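Local coordinates for protein alginate lyase, family PL7 (PDB 3ZPY) that probably cleaves alginate by lyase chemistry, acting here as the catalytic domain of a larger family PL7 enzyme from a marine bacterium, at residues A[58-66]-A[219-229]. Sequence-based numbering, arbitrary orientation.
Sequences VYFKCYRGL and VGNYLQSVKGA
Phe60 and Asn221 meet where two sheets of the PL7 jelly-roll sandwich pack face to face, strands 58-63 and 221-223 running nearly parallel (17°). The Phe60 ring lays one face against Gly220, whose CA sits 3.9 Å from the ring centroid in a CH-pi contact offset toward the rim. Beside it, Asn221 holds its CG anti to the backbone N (chi1 -173°), which carries the amide across to the opposite strand. Asn221 ND2 gives Phe60 O a fairly straight hydrogen bond of 3.0 Å, arriving from above the carbonyl plane while the oxygen stays close to the amide plane. Next along, Cys62 SG rests 4.0 Å from Leu223 CG, and the CD1 branch of Leu223 presses on the peptide linking Tyr63 to Arg64. Ala229 CB touches Arg64 CG at 3.6 Å and lies over the centre of one face of its guanidinium, whose NE, NH2 and NH1 hydrogen-bond to the carbonyls of Gln110, Asp111 and Ser230. One water links Gly65 N to Val226 O, a second Gly65 O to Ala229 O. Within mostly apolar, buried packing, one side-chain hydrogen bond thus bridges the sheets directly, while the turns meet partly through water and carbonyls fix the guanidinium against Ala229.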
# COMPACT_ATOMS: atom_id res chain seq x y z
N VAL A 58 -8.61 -10.62 1.28
CA VAL A 58 -8.29 -10.25 -0.12
C VAL A 58 -6.77 -10.13 -0.22
O VAL A 58 -6.13 -9.47 0.62
CB VAL A 58 -9.03 -8.97 -0.58
CG1 VAL A 58 -8.51 -8.51 -1.96
CG2 VAL A 58 -10.55 -9.23 -0.60
N TYR A 59 -6.25 -10.89 -1.15
CA TYR A 59 -4.77 -11.02 -1.36
C TYR A 59 -4.33 -10.13 -2.48
O TYR A 59 -5.04 -10.02 -3.52
CB TYR A 59 -4.50 -12.45 -1.80
CG TYR A 59 -4.76 -13.49 -0.71
CD1 TYR A 59 -6.05 -13.93 -0.43
CD2 TYR A 59 -3.68 -14.09 0.02
CE1 TYR A 59 -6.32 -14.90 0.57
CE2 TYR A 59 -3.97 -15.03 1.03
CZ TYR A 59 -5.24 -15.42 1.29
OH TYR A 59 -5.47 -16.40 2.28
N PHE A 60 -3.23 -9.40 -2.24
CA PHE A 60 -2.57 -8.51 -3.21
C PHE A 60 -1.24 -9.08 -3.41
O PHE A 60 -0.38 -9.05 -2.51
CB PHE A 60 -2.45 -7.12 -2.58
CG PHE A 60 -3.80 -6.48 -2.26
CD1 PHE A 60 -4.52 -6.89 -1.09
CD2 PHE A 60 -4.33 -5.47 -3.08
CE1 PHE A 60 -5.76 -6.28 -0.80
CE2 PHE A 60 -5.55 -4.92 -2.80
CZ PHE A 60 -6.24 -5.27 -1.63
N LYS A 61 -1.05 -9.63 -4.65
CA LYS A 61 0.19 -10.34 -4.98
C LYS A 61 0.91 -9.54 -6.13
O LYS A 61 0.29 -9.33 -7.21
CB LYS A 61 -0.21 -11.81 -5.48
CG LYS A 61 0.99 -12.70 -5.61
CD LYS A 61 0.62 -14.13 -5.91
CE LYS A 61 1.81 -15.04 -5.95
NZ LYS A 61 1.37 -16.45 -6.03
N CYS A 62 2.13 -9.13 -5.83
CA CYS A 62 2.88 -8.30 -6.80
C CYS A 62 4.28 -8.86 -6.93
O CYS A 62 4.83 -9.42 -5.97
CB CYS A 62 2.82 -6.79 -6.33
SG CYS A 62 3.45 -5.65 -7.56
N TYR A 63 4.88 -8.68 -8.10
CA TYR A 63 6.09 -9.42 -8.41
C TYR A 63 7.22 -8.45 -8.71
O TYR A 63 6.99 -7.41 -9.34
CB TYR A 63 5.91 -10.34 -9.67
CG TYR A 63 4.78 -11.31 -9.50
CD1 TYR A 63 3.44 -10.88 -9.61
CD2 TYR A 63 5.06 -12.69 -9.30
CE1 TYR A 63 2.38 -11.72 -9.41
CE2 TYR A 63 3.96 -13.58 -9.11
CZ TYR A 63 2.65 -13.08 -9.27
OH TYR A 63 1.59 -13.93 -9.01
N ARG A 64 8.41 -8.81 -8.25
CA ARG A 64 9.64 -8.11 -8.66
C ARG A 64 9.66 -8.06 -10.19
O ARG A 64 9.40 -9.07 -10.88
CB ARG A 64 10.82 -9.01 -8.20
CG ARG A 64 12.23 -8.43 -8.42
CD ARG A 64 13.25 -9.45 -7.91
NE ARG A 64 14.60 -8.88 -7.74
CZ ARG A 64 15.62 -9.03 -8.59
NH1 ARG A 64 15.45 -9.55 -9.79
NH2 ARG A 64 16.83 -8.62 -8.23
N GLY A 65 9.96 -6.86 -10.74
CA GLY A 65 10.12 -6.74 -12.22
C GLY A 65 8.79 -6.78 -12.98
O GLY A 65 8.85 -6.79 -14.18
N LEU A 66 7.62 -6.84 -12.28
CA LEU A 66 6.34 -6.91 -12.94
C LEU A 66 6.15 -5.64 -13.77
O LEU A 66 6.20 -4.50 -13.27
CB LEU A 66 5.27 -7.02 -11.91
CG LEU A 66 3.81 -7.30 -12.38
CD1 LEU A 66 3.70 -8.62 -13.15
CD2 LEU A 66 2.75 -7.23 -11.24
N VAL A 219 -3.91 1.25 0.08
CA VAL A 219 -3.66 0.06 0.90
C VAL A 219 -3.61 -1.14 -0.04
O VAL A 219 -4.38 -1.23 -1.01
CB VAL A 219 -4.75 -0.14 2.01
CG1 VAL A 219 -6.15 -0.40 1.41
CG2 VAL A 219 -4.42 -1.21 3.00
N GLY A 220 -2.74 -2.09 0.28
CA GLY A 220 -2.54 -3.17 -0.70
C GLY A 220 -1.09 -3.67 -0.56
O GLY A 220 -0.51 -3.81 0.56
N ASN A 221 -0.48 -3.82 -1.77
CA ASN A 221 0.90 -4.31 -1.86
C ASN A 221 1.67 -3.46 -2.88
O ASN A 221 1.56 -3.68 -4.08
CB ASN A 221 0.90 -5.78 -2.29
CG ASN A 221 2.23 -6.41 -2.26
OD1 ASN A 221 3.25 -5.72 -1.98
ND2 ASN A 221 2.28 -7.69 -2.57
N TYR A 222 2.50 -2.58 -2.33
CA TYR A 222 3.39 -1.71 -3.13
C TYR A 222 4.75 -2.23 -2.85
O TYR A 222 5.30 -2.01 -1.79
CB TYR A 222 3.16 -0.24 -2.65
CG TYR A 222 3.94 0.85 -3.38
CD1 TYR A 222 4.44 0.68 -4.66
CD2 TYR A 222 4.05 2.08 -2.73
CE1 TYR A 222 5.13 1.72 -5.27
CE2 TYR A 222 4.71 3.08 -3.31
CZ TYR A 222 5.22 2.92 -4.60
OH TYR A 222 5.90 3.98 -5.32
N LEU A 223 5.39 -2.88 -3.83
CA LEU A 223 6.78 -3.39 -3.55
C LEU A 223 7.70 -2.24 -3.42
O LEU A 223 7.43 -1.13 -3.95
CB LEU A 223 7.27 -4.33 -4.67
CG LEU A 223 6.41 -5.57 -4.93
CD1 LEU A 223 7.14 -6.51 -5.91
CD2 LEU A 223 6.03 -6.29 -3.66
N GLN A 224 8.79 -2.48 -2.71
CA GLN A 224 9.86 -1.50 -2.47
C GLN A 224 11.24 -2.00 -2.86
O GLN A 224 11.43 -3.20 -2.87
CB GLN A 224 9.81 -0.85 -1.07
CG GLN A 224 8.56 -0.06 -0.83
CD GLN A 224 8.66 1.32 -1.52
OE1 GLN A 224 9.58 2.06 -1.23
NE2 GLN A 224 7.78 1.63 -2.47
N SER A 225 12.14 -1.08 -3.18
CA SER A 225 13.53 -1.45 -3.48
C SER A 225 13.70 -2.42 -4.63
O SER A 225 14.67 -3.23 -4.66
CB SER A 225 14.25 -1.95 -2.16
OG SER A 225 14.25 -1.01 -1.16
N VAL A 226 12.80 -2.34 -5.60
CA VAL A 226 12.81 -3.25 -6.80
C VAL A 226 12.81 -2.44 -8.08
O VAL A 226 12.48 -2.95 -9.14
CB VAL A 226 11.75 -4.36 -6.77
CG1 VAL A 226 12.18 -5.36 -5.70
CG2 VAL A 226 10.31 -3.78 -6.61
N LYS A 227 13.27 -1.20 -7.96
CA LYS A 227 13.36 -0.34 -9.14
C LYS A 227 14.32 -0.99 -10.12
O LYS A 227 15.48 -1.33 -9.77
CB LYS A 227 13.83 1.07 -8.76
CG LYS A 227 12.81 1.82 -7.90
CD LYS A 227 13.07 3.32 -7.87
CE LYS A 227 11.97 4.07 -7.10
NZ LYS A 227 12.14 5.56 -7.10
N GLY A 228 13.89 -1.14 -11.38
CA GLY A 228 14.83 -1.68 -12.41
C GLY A 228 15.12 -3.17 -12.24
O GLY A 228 15.92 -3.73 -12.97
N ALA A 229 14.39 -3.81 -11.31
CA ALA A 229 14.66 -5.26 -11.13
C ALA A 229 14.11 -6.11 -12.27
O ALA A 229 13.06 -5.82 -12.86
CB ALA A 229 14.12 -5.74 -9.81
O HOH W 1 10.25 -4.32 -9.98
O HOH W 2 11.38 -6.66 -15.47